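Local coordinates for plasmin and fibronectin-binding protein A (Streptococcus pneumoniae, PDB 4MR0) that acts as a fibronectin-dependent adhesin and invasin on the pneumococcal surface and also binds human plasmin, plasminogen and serum albumin, at residues Glu155-Val160 / Lys177-Asn182; Lys161-Leu166 / Lys187-Ile192; Gly183-Asn188 / Pro238-Ser243; Thr220-Gly225 / Phe261-Gln266; Gly244-Gly249 / His268-Ala273. All coordinates share one frame; numbering follows the deposited sequence.

Contact 1: residues Glu155-Val160 / Lys177-Asn182; sequences EGTYLV and KATILN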
# COMPACT_ATOMS: atom_id res chain seq x y z
N GLU A 155 -0.96 7.97 29.61
CA GLU A 155 -2.34 7.69 29.21
C GLU A 155 -3.07 9.01 29.01
O GLU A 155 -2.84 9.96 29.76
CB GLU A 155 -3.06 6.88 30.29
CG GLU A 155 -4.49 6.52 29.92
CD GLU A 155 -5.25 5.87 31.06
OE1 GLU A 155 -4.62 5.12 31.85
OE2 GLU A 155 -6.47 6.10 31.17
N GLY A 156 -3.95 9.07 28.02
CA GLY A 156 -4.69 10.29 27.77
C GLY A 156 -5.00 10.51 26.30
O GLY A 156 -4.68 9.68 25.46
N THR A 157 -5.65 11.63 26.01
CA THR A 157 -5.99 11.97 24.63
C THR A 157 -5.38 13.33 24.36
O THR A 157 -5.73 14.32 24.99
CB THR A 157 -7.51 12.02 24.42
OG1 THR A 157 -8.07 10.75 24.78
CG2 THR A 157 -7.83 12.29 22.96
N TYR A 158 -4.44 13.37 23.42
CA TYR A 158 -3.74 14.60 23.09
C TYR A 158 -4.22 15.24 21.80
O TYR A 158 -3.87 14.80 20.71
CB TYR A 158 -2.25 14.30 23.01
CG TYR A 158 -1.72 13.67 24.28
CD1 TYR A 158 -1.29 14.47 25.34
CD2 TYR A 158 -1.72 12.29 24.45
CE1 TYR A 158 -0.86 13.91 26.53
CE2 TYR A 158 -1.30 11.71 25.65
CZ TYR A 158 -0.88 12.53 26.68
OH TYR A 158 -0.46 11.97 27.87
N LEU A 159 -5.04 16.27 21.93
CA LEU A 159 -5.57 16.98 20.78
C LEU A 159 -4.51 17.91 20.20
O LEU A 159 -3.78 18.56 20.95
CB LEU A 159 -6.78 17.82 21.20
CG LEU A 159 -7.32 18.83 20.19
CD1 LEU A 159 -8.00 18.10 19.05
CD2 LEU A 159 -8.29 19.80 20.87
N VAL A 160 -4.40 17.95 18.87
CA VAL A 160 -3.47 18.87 18.21
C VAL A 160 -4.23 19.65 17.15
O VAL A 160 -4.97 19.06 16.36
CB VAL A 160 -2.25 18.15 17.56
CG1 VAL A 160 -1.41 17.50 18.65
CG2 VAL A 160 -2.71 17.13 16.52
N LYS A 177 -2.69 3.36 26.28
CA LYS A 177 -3.92 4.12 26.34
C LYS A 177 -3.73 5.60 26.01
O LYS A 177 -4.55 6.44 26.38
CB LYS A 177 -4.58 3.97 27.72
CG LYS A 177 -4.95 2.52 28.03
CD LYS A 177 -6.22 2.42 28.87
CE LYS A 177 -5.99 2.84 30.32
NZ LYS A 177 -5.19 1.83 31.06
N ALA A 178 -2.64 5.90 25.31
CA ALA A 178 -2.37 7.27 24.88
C ALA A 178 -2.89 7.37 23.45
O ALA A 178 -2.57 6.53 22.60
CB ALA A 178 -0.88 7.56 24.92
N THR A 179 -3.71 8.39 23.19
CA THR A 179 -4.27 8.61 21.87
C THR A 179 -3.98 10.03 21.38
O THR A 179 -4.22 11.01 22.09
CB THR A 179 -5.82 8.43 21.86
OG1 THR A 179 -6.14 7.06 22.13
CG2 THR A 179 -6.39 8.82 20.51
N ILE A 180 -3.45 10.14 20.17
CA ILE A 180 -3.18 11.45 19.60
C ILE A 180 -4.40 11.77 18.75
O ILE A 180 -4.71 11.04 17.80
CB ILE A 180 -1.88 11.43 18.78
CG1 ILE A 180 -0.70 11.26 19.75
CG2 ILE A 180 -1.73 12.71 17.98
CD1 ILE A 180 0.65 11.25 19.10
N LEU A 181 -5.11 12.84 19.10
CA LEU A 181 -6.32 13.22 18.37
C LEU A 181 -6.10 14.31 17.33
O LEU A 181 -5.70 15.43 17.66
CB LEU A 181 -7.40 13.66 19.36
CG LEU A 181 -8.75 14.11 18.78
CD1 LEU A 181 -9.40 12.98 18.00
CD2 LEU A 181 -9.66 14.57 19.92
N ASN A 182 -6.39 13.99 16.08
CA ASN A 182 -6.21 14.97 15.01
C ASN A 182 -7.28 16.06 15.01
O ASN A 182 -8.44 15.81 14.67
CB ASN A 182 -6.19 14.28 13.65
CG ASN A 182 -6.05 15.27 12.52
OD1 ASN A 182 -5.54 16.38 12.71
ND2 ASN A 182 -6.48 14.87 11.32

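Contact 2: residues Lys161-Leu166 / Lys187-Ile192; sequences KEIVFL and KNHPSI. With MN (manganese (II) ion), chain F.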
# COMPACT_ATOMS: atom_id res chain seq x y z
N LYS A 161 -4.08 20.96 17.14
CA LYS A 161 -4.78 21.79 16.17
C LYS A 161 -3.91 22.23 15.00
O LYS A 161 -4.36 22.98 14.13
CB LYS A 161 -5.41 23.00 16.86
CG LYS A 161 -6.54 22.63 17.81
CD LYS A 161 -7.43 23.83 18.07
CE LYS A 161 -8.55 23.51 19.04
NZ LYS A 161 -9.50 24.66 19.15
N GLU A 162 -2.67 21.76 15.00
CA GLU A 162 -1.73 22.04 13.92
C GLU A 162 -0.74 20.89 13.85
O GLU A 162 -0.71 20.03 14.75
CB GLU A 162 -0.98 23.37 14.14
CG GLU A 162 -1.35 24.48 13.14
CD GLU A 162 -0.75 24.28 11.74
OE1 GLU A 162 -0.06 23.27 11.49
OE2 GLU A 162 -0.97 25.16 10.87
N ILE A 163 0.05 20.87 12.79
CA ILE A 163 1.04 19.83 12.53
C ILE A 163 2.19 19.81 13.52
O ILE A 163 2.70 20.86 13.91
CB ILE A 163 1.63 20.00 11.10
CG1 ILE A 163 0.50 20.02 10.07
CG2 ILE A 163 2.63 18.88 10.80
CD1 ILE A 163 0.97 20.43 8.68
N VAL A 164 2.58 18.61 13.92
CA VAL A 164 3.70 18.39 14.83
C VAL A 164 4.88 17.98 13.95
O VAL A 164 4.72 17.17 13.03
CB VAL A 164 3.40 17.24 15.83
CG1 VAL A 164 4.63 16.95 16.68
CG2 VAL A 164 2.20 17.62 16.70
N PHE A 165 6.06 18.52 14.22
CA PHE A 165 7.22 18.20 13.41
C PHE A 165 8.24 17.34 14.13
O PHE A 165 8.80 17.73 15.16
CB PHE A 165 7.87 19.50 12.94
CG PHE A 165 6.91 20.40 12.22
CD1 PHE A 165 6.46 20.07 10.94
CD2 PHE A 165 6.40 21.54 12.84
CE1 PHE A 165 5.51 20.86 10.30
CE2 PHE A 165 5.44 22.34 12.20
CZ PHE A 165 5.00 21.99 10.93
N LEU A 166 8.47 16.15 13.59
CA LEU A 166 9.43 15.22 14.17
C LEU A 166 10.80 15.77 13.83
O LEU A 166 10.97 16.46 12.82
CB LEU A 166 9.25 13.83 13.55
CG LEU A 166 7.85 13.24 13.76
CD1 LEU A 166 7.74 11.92 13.01
CD2 LEU A 166 7.57 13.05 15.25
N LYS A 187 -8.63 25.14 6.20
CA LYS A 187 -9.01 25.22 4.79
C LYS A 187 -7.79 25.27 3.86
O LYS A 187 -6.81 25.95 4.16
CB LYS A 187 -9.85 26.48 4.57
CG LYS A 187 -10.49 26.59 3.21
CD LYS A 187 -11.64 25.62 3.07
CE LYS A 187 -12.28 25.73 1.70
NZ LYS A 187 -13.44 24.80 1.58
N ASN A 188 -7.85 24.55 2.74
CA ASN A 188 -6.75 24.56 1.76
C ASN A 188 -5.44 24.21 2.46
O ASN A 188 -4.38 24.76 2.14
CB ASN A 188 -6.64 25.96 1.14
CG ASN A 188 -5.73 26.00 -0.08
OD1 ASN A 188 -5.06 27.00 -0.33
ND2 ASN A 188 -5.72 24.92 -0.85
N HIS A 189 -5.51 23.27 3.41
CA HIS A 189 -4.35 22.91 4.21
C HIS A 189 -4.38 21.41 4.55
O HIS A 189 -5.46 20.84 4.76
CB HIS A 189 -4.40 23.77 5.48
CG HIS A 189 -3.19 23.69 6.35
ND1 HIS A 189 -2.86 22.57 7.08
CD2 HIS A 189 -2.28 24.64 6.70
CE1 HIS A 189 -1.81 22.83 7.84
NE2 HIS A 189 -1.44 24.08 7.63
N PRO A 190 -3.21 20.76 4.60
CA PRO A 190 -3.22 19.33 4.93
C PRO A 190 -3.66 19.07 6.37
O PRO A 190 -3.55 19.94 7.23
CB PRO A 190 -1.78 18.90 4.66
CG PRO A 190 -0.99 20.16 4.89
CD PRO A 190 -1.86 21.21 4.24
N SER A 191 -4.19 17.87 6.61
CA SER A 191 -4.63 17.48 7.94
C SER A 191 -3.88 16.19 8.26
O SER A 191 -4.47 15.11 8.36
CB SER A 191 -6.14 17.25 7.96
OG SER A 191 -6.61 16.96 9.27
N ILE A 192 -2.56 16.32 8.38
CA ILE A 192 -1.67 15.20 8.68
C ILE A 192 -0.99 15.58 9.99
O ILE A 192 -0.41 16.65 10.11
CB ILE A 192 -0.63 15.04 7.56
CG1 ILE A 192 -1.37 14.77 6.24
CG2 ILE A 192 0.35 13.92 7.90
CD1 ILE A 192 -0.47 14.74 5.00
MN MN F . -0.19 25.60 8.87
O HOH W 1 1.48 24.00 9.44
O HOH W 2 -1.83 27.32 8.67
O HOH W 3 1.22 26.98 9.98

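Contact 3: residues Gly183-Asn188 / Pro238-Ser243; sequences GINIKN and PLINSS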
# COMPACT_ATOMS: atom_id res chain seq x y z
N GLY A 183 -6.87 17.27 15.38
CA GLY A 183 -7.79 18.40 15.40
C GLY A 183 -7.43 19.45 14.37
O GLY A 183 -7.87 20.59 14.45
N ILE A 184 -6.62 19.05 13.38
CA ILE A 184 -6.20 19.96 12.33
C ILE A 184 -7.33 20.13 11.32
O ILE A 184 -7.58 19.26 10.49
CB ILE A 184 -4.94 19.41 11.62
CG1 ILE A 184 -3.90 19.02 12.67
CG2 ILE A 184 -4.34 20.47 10.70
CD1 ILE A 184 -2.75 18.18 12.13
N ASN A 185 -8.03 21.27 11.42
CA ASN A 185 -9.16 21.56 10.55
C ASN A 185 -8.94 22.93 9.91
O ASN A 185 -9.56 23.92 10.29
CB ASN A 185 -10.45 21.54 11.39
CG ASN A 185 -11.69 21.87 10.59
OD1 ASN A 185 -11.94 21.29 9.53
ND2 ASN A 185 -12.48 22.82 11.10
N ILE A 186 -8.06 22.95 8.91
CA ILE A 186 -7.69 24.17 8.21
C ILE A 186 -8.00 24.09 6.71
O ILE A 186 -7.68 23.11 6.04
CB ILE A 186 -6.18 24.45 8.42
CG1 ILE A 186 -5.88 24.50 9.93
CG2 ILE A 186 -5.77 25.75 7.77
CD1 ILE A 186 -4.40 24.57 10.27
N LYS A 187 -8.63 25.14 6.20
CA LYS A 187 -9.01 25.22 4.79
C LYS A 187 -7.79 25.27 3.86
O LYS A 187 -6.81 25.95 4.16
CB LYS A 187 -9.85 26.48 4.57
CG LYS A 187 -10.49 26.59 3.21
CD LYS A 187 -11.64 25.62 3.07
CE LYS A 187 -12.28 25.73 1.70
NZ LYS A 187 -13.44 24.80 1.58
N ASN A 188 -7.85 24.55 2.74
CA ASN A 188 -6.75 24.56 1.76
C ASN A 188 -5.44 24.21 2.46
O ASN A 188 -4.38 24.76 2.14
CB ASN A 188 -6.64 25.96 1.14
CG ASN A 188 -5.73 26.00 -0.08
OD1 ASN A 188 -5.06 27.00 -0.33
ND2 ASN A 188 -5.72 24.92 -0.85
N PRO A 238 -14.73 19.46 9.41
CA PRO A 238 -15.50 19.90 8.23
C PRO A 238 -14.77 20.65 7.13
O PRO A 238 -15.28 20.72 6.00
CB PRO A 238 -16.63 20.71 8.85
CG PRO A 238 -15.99 21.30 10.07
CD PRO A 238 -15.23 20.13 10.63
N LEU A 239 -13.60 21.21 7.42
CA LEU A 239 -12.86 21.97 6.40
C LEU A 239 -11.75 21.22 5.64
O LEU A 239 -11.23 21.75 4.67
CB LEU A 239 -12.25 23.23 7.03
CG LEU A 239 -13.23 24.22 7.67
CD1 LEU A 239 -12.45 25.43 8.17
CD2 LEU A 239 -14.28 24.66 6.65
N ILE A 240 -11.41 20.00 6.05
CA ILE A 240 -10.35 19.26 5.38
C ILE A 240 -10.79 18.49 4.13
O ILE A 240 -11.98 18.24 3.91
CB ILE A 240 -9.68 18.26 6.34
CG1 ILE A 240 -10.67 17.14 6.70
CG2 ILE A 240 -9.25 18.99 7.62
CD1 ILE A 240 -10.06 16.01 7.48
N ASN A 241 -9.81 18.13 3.30
CA ASN A 241 -10.07 17.36 2.08
C ASN A 241 -9.55 15.93 2.26
O ASN A 241 -9.90 15.05 1.49
CB ASN A 241 -9.40 18.00 0.86
CG ASN A 241 -10.11 19.25 0.40
OD1 ASN A 241 -11.36 19.29 0.34
ND2 ASN A 241 -9.34 20.27 0.03
N SER A 242 -8.73 15.72 3.28
CA SER A 242 -8.18 14.39 3.59
C SER A 242 -7.40 14.48 4.91
O SER A 242 -6.96 15.55 5.31
CB SER A 242 -7.23 13.92 2.49
OG SER A 242 -6.01 14.65 2.49
N SER A 243 -7.27 13.36 5.62
CA SER A 243 -6.51 13.35 6.85
C SER A 243 -5.57 12.15 6.85
O SER A 243 -5.86 11.12 6.22
CB SER A 243 -7.44 13.30 8.08
OG SER A 243 -8.07 12.03 8.21
O HOH W 4 -9.96 22.85 2.07

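Contact 4: residues Thr220-Gly225 / Phe261-Gln266; sequences TIDMNG and FKDSYQ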
# COMPACT_ATOMS: atom_id res chain seq x y z
N THR A 220 -2.37 5.15 19.97
CA THR A 220 -3.29 5.26 18.87
C THR A 220 -3.19 6.66 18.28
O THR A 220 -2.84 7.61 18.99
CB THR A 220 -4.75 5.07 19.36
OG1 THR A 220 -4.91 3.75 19.90
CG2 THR A 220 -5.75 5.28 18.23
N ILE A 221 -3.45 6.77 16.99
CA ILE A 221 -3.48 8.06 16.33
C ILE A 221 -4.85 8.08 15.68
O ILE A 221 -5.11 7.32 14.76
CB ILE A 221 -2.40 8.21 15.23
CG1 ILE A 221 -1.01 8.19 15.84
CG2 ILE A 221 -2.61 9.53 14.48
CD1 ILE A 221 0.14 8.31 14.82
N ASP A 222 -5.74 8.91 16.22
CA ASP A 222 -7.09 9.03 15.69
C ASP A 222 -7.03 10.10 14.60
O ASP A 222 -6.99 11.29 14.89
CB ASP A 222 -8.05 9.48 16.79
CG ASP A 222 -9.51 9.41 16.38
OD1 ASP A 222 -9.79 9.48 15.17
OD2 ASP A 222 -10.38 9.30 17.27
N MET A 223 -7.03 9.68 13.35
CA MET A 223 -6.95 10.64 12.28
C MET A 223 -8.25 11.44 12.16
O MET A 223 -8.37 12.36 11.35
CB MET A 223 -6.58 9.91 10.99
CG MET A 223 -5.20 9.25 11.09
SD MET A 223 -4.66 8.28 9.63
CE MET A 223 -5.58 6.66 10.06
N ASN A 224 -9.22 11.05 13.00
CA ASN A 224 -10.51 11.74 13.15
C ASN A 224 -11.29 12.03 11.87
O ASN A 224 -11.91 13.09 11.74
CB ASN A 224 -10.21 13.05 13.90
CG ASN A 224 -11.38 13.56 14.72
OD1 ASN A 224 -12.32 12.83 15.02
ND2 ASN A 224 -11.30 14.83 15.12
N GLY A 225 -11.30 11.07 10.94
CA GLY A 225 -11.99 11.30 9.68
C GLY A 225 -13.41 10.79 9.48
O GLY A 225 -13.93 10.89 8.37
N PHE A 261 -3.79 3.05 13.88
CA PHE A 261 -4.22 4.21 13.09
C PHE A 261 -5.70 4.10 12.80
O PHE A 261 -6.15 3.12 12.20
CB PHE A 261 -3.46 4.26 11.77
CG PHE A 261 -1.98 4.35 11.92
CD1 PHE A 261 -1.22 3.21 12.16
CD2 PHE A 261 -1.33 5.58 11.78
CE1 PHE A 261 0.17 3.28 12.26
CE2 PHE A 261 0.05 5.67 11.88
CZ PHE A 261 0.81 4.51 12.12
N LYS A 262 -6.47 5.12 13.18
CA LYS A 262 -7.91 5.08 12.96
C LYS A 262 -8.53 6.18 12.12
O LYS A 262 -8.16 7.35 12.21
CB LYS A 262 -8.64 5.11 14.31
CG LYS A 262 -8.33 3.98 15.26
CD LYS A 262 -9.19 4.12 16.51
CE LYS A 262 -8.92 3.01 17.52
NZ LYS A 262 -9.83 3.14 18.70
N ASP A 263 -9.51 5.76 11.33
CA ASP A 263 -10.33 6.65 10.52
C ASP A 263 -9.71 7.78 9.71
O ASP A 263 -9.89 8.96 10.01
CB ASP A 263 -11.42 7.23 11.42
CG ASP A 263 -12.12 6.16 12.23
OD1 ASP A 263 -12.60 5.18 11.61
OD2 ASP A 263 -12.18 6.27 13.47
N SER A 264 -9.00 7.40 8.66
CA SER A 264 -8.39 8.37 7.77
C SER A 264 -9.53 8.94 6.92
O SER A 264 -10.41 8.21 6.49
CB SER A 264 -7.38 7.65 6.86
OG SER A 264 -6.97 8.49 5.80
N TYR A 265 -9.53 10.25 6.70
CA TYR A 265 -10.57 10.86 5.86
C TYR A 265 -10.02 10.82 4.44
O TYR A 265 -9.20 11.67 4.07
CB TYR A 265 -10.85 12.31 6.27
CG TYR A 265 -11.88 12.99 5.38
CD1 TYR A 265 -13.16 12.46 5.24
CD2 TYR A 265 -11.56 14.17 4.69
CE1 TYR A 265 -14.11 13.09 4.43
CE2 TYR A 265 -12.51 14.80 3.89
CZ TYR A 265 -13.78 14.25 3.76
OH TYR A 265 -14.73 14.86 2.97
N GLN A 266 -10.48 9.84 3.66
CA GLN A 266 -10.05 9.64 2.28
C GLN A 266 -8.60 10.06 2.07
O GLN A 266 -8.29 10.85 1.17
CB GLN A 266 -10.97 10.38 1.31
CG GLN A 266 -11.05 11.89 1.50
CD GLN A 266 -12.03 12.54 0.54
OE1 GLN A 266 -12.19 13.76 0.52
NE2 GLN A 266 -12.70 11.72 -0.26
O HOH W 5 -12.26 8.52 14.78

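Contact 5: residues Gly244-Gly249 / His268-Ala273; sequences GAFAIG and HAIQIA. With MN (manganese (II) ion), chain G.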
# COMPACT_ATOMS: atom_id res chain seq x y z
N GLY A 244 -4.44 12.31 7.53
CA GLY A 244 -3.45 11.25 7.62
C GLY A 244 -2.68 11.38 8.92
O GLY A 244 -2.95 12.28 9.72
N ALA A 245 -1.70 10.50 9.14
CA ALA A 245 -0.92 10.54 10.37
C ALA A 245 0.53 10.98 10.20
O ALA A 245 1.04 11.79 10.97
CB ALA A 245 -0.95 9.17 11.07
N PHE A 246 1.19 10.43 9.18
CA PHE A 246 2.60 10.73 8.94
C PHE A 246 2.94 11.15 7.51
O PHE A 246 2.44 10.56 6.56
CB PHE A 246 3.47 9.51 9.27
CG PHE A 246 3.57 9.20 10.74
CD1 PHE A 246 4.53 9.83 11.53
CD2 PHE A 246 2.74 8.24 11.32
CE1 PHE A 246 4.66 9.51 12.88
CE2 PHE A 246 2.86 7.92 12.67
CZ PHE A 246 3.82 8.55 13.46
N ALA A 247 3.80 12.16 7.39
CA ALA A 247 4.30 12.61 6.10
C ALA A 247 5.81 12.56 6.31
O ALA A 247 6.41 13.47 6.88
CB ALA A 247 3.85 14.03 5.79
N ILE A 248 6.41 11.46 5.87
CA ILE A 248 7.84 11.22 6.01
C ILE A 248 8.55 11.52 4.69
O ILE A 248 8.40 10.78 3.72
CB ILE A 248 8.08 9.75 6.41
CG1 ILE A 248 7.34 9.45 7.72
CG2 ILE A 248 9.57 9.48 6.58
CD1 ILE A 248 7.24 7.98 8.04
N GLY A 249 9.31 12.61 4.66
CA GLY A 249 10.00 12.96 3.43
C GLY A 249 11.47 13.26 3.63
O GLY A 249 11.85 13.91 4.60
N HIS A 268 -4.03 9.22 3.11
CA HIS A 268 -2.92 8.32 3.37
C HIS A 268 -2.57 8.38 4.85
O HIS A 268 -2.27 9.45 5.36
CB HIS A 268 -1.68 8.77 2.59
CG HIS A 268 -1.92 8.97 1.13
ND1 HIS A 268 -2.22 7.94 0.27
CD2 HIS A 268 -1.85 10.09 0.37
CE1 HIS A 268 -2.33 8.41 -0.96
NE2 HIS A 268 -2.11 9.71 -0.93
N ALA A 269 -2.62 7.24 5.53
CA ALA A 269 -2.27 7.23 6.94
C ALA A 269 -0.78 7.58 7.02
O ALA A 269 -0.34 8.30 7.92
CB ALA A 269 -2.51 5.85 7.54
N ILE A 270 -0.02 7.07 6.06
CA ILE A 270 1.41 7.30 6.01
C ILE A 270 1.90 7.51 4.59
O ILE A 270 1.51 6.78 3.68
CB ILE A 270 2.19 6.10 6.60
CG1 ILE A 270 1.81 5.88 8.06
CG2 ILE A 270 3.70 6.33 6.45
CD1 ILE A 270 2.39 4.60 8.66
N GLN A 271 2.76 8.50 4.40
CA GLN A 271 3.38 8.75 3.10
C GLN A 271 4.88 8.73 3.34
O GLN A 271 5.39 9.45 4.20
CB GLN A 271 2.98 10.12 2.52
CG GLN A 271 1.54 10.20 2.06
CD GLN A 271 1.17 11.59 1.57
OE1 GLN A 271 1.53 11.99 0.47
NE2 GLN A 271 0.45 12.34 2.41
N ILE A 272 5.57 7.89 2.59
CA ILE A 272 7.02 7.74 2.70
C ILE A 272 7.54 8.15 1.34
O ILE A 272 7.37 7.42 0.37
CB ILE A 272 7.39 6.26 3.00
CG1 ILE A 272 6.73 5.83 4.31
CG2 ILE A 272 8.90 6.09 3.07
CD1 ILE A 272 6.79 4.32 4.56
N ALA A 273 8.17 9.32 1.29
CA ALA A 273 8.68 9.87 0.04
C ALA A 273 10.15 10.23 0.12
O ALA A 273 10.56 10.98 1.01
CB ALA A 273 7.87 11.12 -0.33
MN MN G . 1.98 11.23 -1.67
O HOH W 6 -0.09 10.89 5.11

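Contact 1: residues Glu155-Val160 / Lys177-Asn182
With CG anti to the backbone N (chi1 -178°) and the rest of its chain extended, Glu-155 runs alongside Lys-177, whose chain bends repeatedly to follow it. The two point the same way into solvent, and Glu-155 OE1 forms a long salt bridge to Lys-177 NZ at 3.4 Å. Next in the chain, Gly-156 takes a backbone shape (phi 147°) that would press a CB against the preceding carbonyl, which calls for glycine. Its N donates to Lys-177 O at 3.2 Å, from above the carbonyl plane. From there strands 156-160 and 178-182 run parallel, 4.5 Å apart, as successive rungs of the right-handed parallel beta-helix built by pectate lyase-like proteins. Gly-156 O, Tyr-158 N and O, and Val-160 N continue the ladder; the shortest of the five bonds is Tyr-158 N to Thr-179 O, 2.7 Å. On the outer face beta-branched Thr-157 sets CG2 3.9 Å from Leu-181 CB, while Leu-159 CD1 crosses Leu-181 CD2 at 4.0 Å. The inner face carries Tyr-158, Ile-180 and Val-160. Ala-178 CB lies at the edge of the Tyr-158 ring, 4.2 Å from CE2, and the phenol OH bonds to Pro-154 O. Helix 132-143 covers Tyr-158 and Val-160.

Contact 2: residues Lys161-Leu166 / Lys187-Ile192
Glu-162 and His-189 meet at a manganese ion, which Glu-162 binds through OE2 at 2.2 Å and His-189 through NE2 at 2.3 Å. Three waters and the backbone O of Thr-200 complete six ligands. The carboxylate and imidazole planes stand 82° apart; Glu-162 OE2 and His-189 NE2 are adjacent ligands, 3.4 Å apart, and are not bonded to each other. A hard carboxylate oxygen and an imidazole nitrogen are both ligands that manganese accepts readily.

The second shell fixes how each ligand is turned. Glu-162 OE1, the oxygen that does not bind the metal, accepts a hydrogen bond from water 1, itself a metal ligand, and another from the backbone N of Ile-163 at 2.7 Å on its anti side. The carboxylate is thus held at both oxygens. The imidazole is held in a similar way: ND1 donates to Pro-190 O at 2.7 Å, within the ring plane and onto a carbonyl lone pair, which leaves NE2 to face the metal and would tend to make it a better donor. A chi1 of -172° turns the imidazole away from the His-189 backbone N and out to the ion, and Phe-199 meets it edge-to-face.

Beneath this polar layer Ile-163 supplies the apolar floor. Its CD1 lies 3.8 Å from His-189 CE1 and also touches Pro-190 CG, while CG1 covers the carbonyl O of Ile-192, which is buried without a hydrogen-bond partner in the model. Here two loops leading into short strands of a parallel beta-helix are bridged by a metal site of one carboxylate, one imidazole, one carbonyl and water.

Contact 3: residues Gly183-Asn188 / Pro238-Ser243
Two of the connecting loops that link the strands of the parallel beta-helix meet here: 183-188 follows strand 178-182 and precedes strand 191-192, while the loop 238-243 leads into strand 243-252. The direct polar link is made by Asn-185. A chi1 of 178° swings its amide across to the other loop, where it crosses Pro-238 and Leu-239 at about a right angle. OD1 accepts the backbone N of Leu-239 at 2.7 Å, in the carbonyl plane and on a lone pair, with an N-H...O angle of 153°. An asparagine suits the place because a short amide can satisfy a backbone N-H of a chain that is not in a strand.

The same oxygen also lies 3.2 Å from Leu-239 CB. Leu-239 CG and CD1 pack against the amide, CG 3.8 Å from Asn-185 ND2, so the leucine shields the bonded group; ND2 also rests 3.9 Å from Pro-238 CD. On the inner side Ile-240 pushes CG2 to 3.3 Å from Ile-184 O, a carbonyl that also accepts a bond from Ser-191 OG. Farther out, water 4 joins the two loops: it accepts from Asn-188 N at 2.8 Å and donates to Leu-239 O at 3.1 Å. One side-chain amide, one bridging water and a buried isoleucine methyl thus join loops between strands of a parallel beta-helix, where regular strand pairing is absent.

Contact 4: residues Thr220-Gly225 / Phe261-Gln266
Strands 220-222 and 261-265 run parallel, 5.0 Å apart at 11°, and pair Ile-221 with Phe-261 and Asp-222 with Lys-262. Lys-262 N donates to Ile-221 O at 3.0 Å, and Met-223 N returns a bond to Lys-262 O at 2.8 Å. Beyond them Gly-225 N reaches Asp-263 O at 2.7 Å, though bent to 134°. A CB on Gly-225 would run into the backbone of Asp-263 and Tyr-265, so only glycine fits where the chains draw in.

On the inner face Ile-221 and Phe-261 lie side by side, pointing the same way, with Ile-221 CD1 4.0 Å from Phe-261 CE2; Phe-261 is in turn stacked on Phe-285 of the next coil. Such inward columns of apolar residues, one per coil, here with Phe on Phe, are characteristic of the core of a parallel beta-helix, and 261-266 falls in its first PbH1 repeat. Beyond the strand Met-223 reaches across to the neighbouring coil: its unbranched chain bends at chi3 (-83°), folding CE back along the Lys-262 backbone to lie 3.6 Å from Phe-261 CB and against Ser-264 CB.

The outer face carries Thr-220, Asp-222 and Lys-262. Thr-220 CG2 meets the extended aliphatic chain of Lys-262, 4.0 Å from its CE. Past the paired residues, buried Asp-263 brings OD2 to 4.3 Å from Asp-222 OD1; water 5 lies within hydrogen-bonding distance of both oxygens and probably eases the repulsion. Asp-263 OD1 has its own partners in Ser-339 and Ser-342. Ser-264 OG, pointing elsewhere, bonds to Ser-243 O.

Contact 5: residues Gly244-Gly249 / His268-Ala273
Gln-271 and Phe-246 are joined through water 6, which accepts from Gln-271 NE2 and donates to Phe-246 O and to His-268 O, the latter at 2.6 Å, tying the glutamine to both segments. NE2 also bonds to Tyr-317 OH. The other amide atom, Gln-271 OE1, binds a manganese ion at 2.3 Å, sharing it with Gln-306, Glu-308 and the backbone O of Gly-314, so both ends of the amide are engaged and its flip is fixed. With CG anti to the carbonyl carbon (chi1 -70°) and the chain extended beyond, Gln-271 reaches far enough from the sheet to meet the ion.

The backbones are linked by five bonds. Ala-269 O receives two, from Ala-245 N and Phe-246 N, where the chain turns a corner at Ala-245; then Gln-271 N, Ile-248 N and Ala-273 N donate to Phe-246 O, Gln-271 O and Ile-248 O respectively, the last nearly straight at 176°. At the start Gly-244 CA comes 3.1 Å from His-268 O, where a CB would collide with that oxygen.

Strands 246-249 and 270-273 lie parallel, 4.8 Å apart, as adjacent coils of the parallel beta-helix, the latter within its first PbH1 repeat. Inward-facing Phe-246 and Ile-270 lie side by side, with Phe-246 CD2 4.1 Å from Ile-270 CG1. Ile-248 CD1 leans between Ile-270 CG2, at 4.2 Å, and Ile-272 CG1, at 4.3 Å; branched aliphatic residues stacked in this way fill the core. Phe-246 meets Tyr-216 edge-to-face, and Ile-256 covers Phe-246, Ile-248 and Ile-270.

How the contacts relate
Contacts 1, 4 and 5 are parallel strand pairings of the beta-helix; contacts 2 and 3 join the loops and short strands between them. Contacts 1 and 4 follow directly: strands 178-182 and 220-222 are neighbours, with Ile-180 bonded to Thr-220 and Asp-222. Contacts 4 and 5 share the core, where Phe-261 and Ile-221 pack on Phe-246. Contact 5 is wholly buried, contact 4 largely so, and contact 2 small but buried; contacts 1 and 3 reach the surface, with a salt bridge and a bridging water. Contacts 2 and 5 hold different manganese ions: both segments of contact 2 supply ligands, whereas contact 5 gives only Gln-271. Ser-191 of contact 2 bonds to Asn-182, Ile-184 and Gly-244, linking contacts 1, 3 and 5.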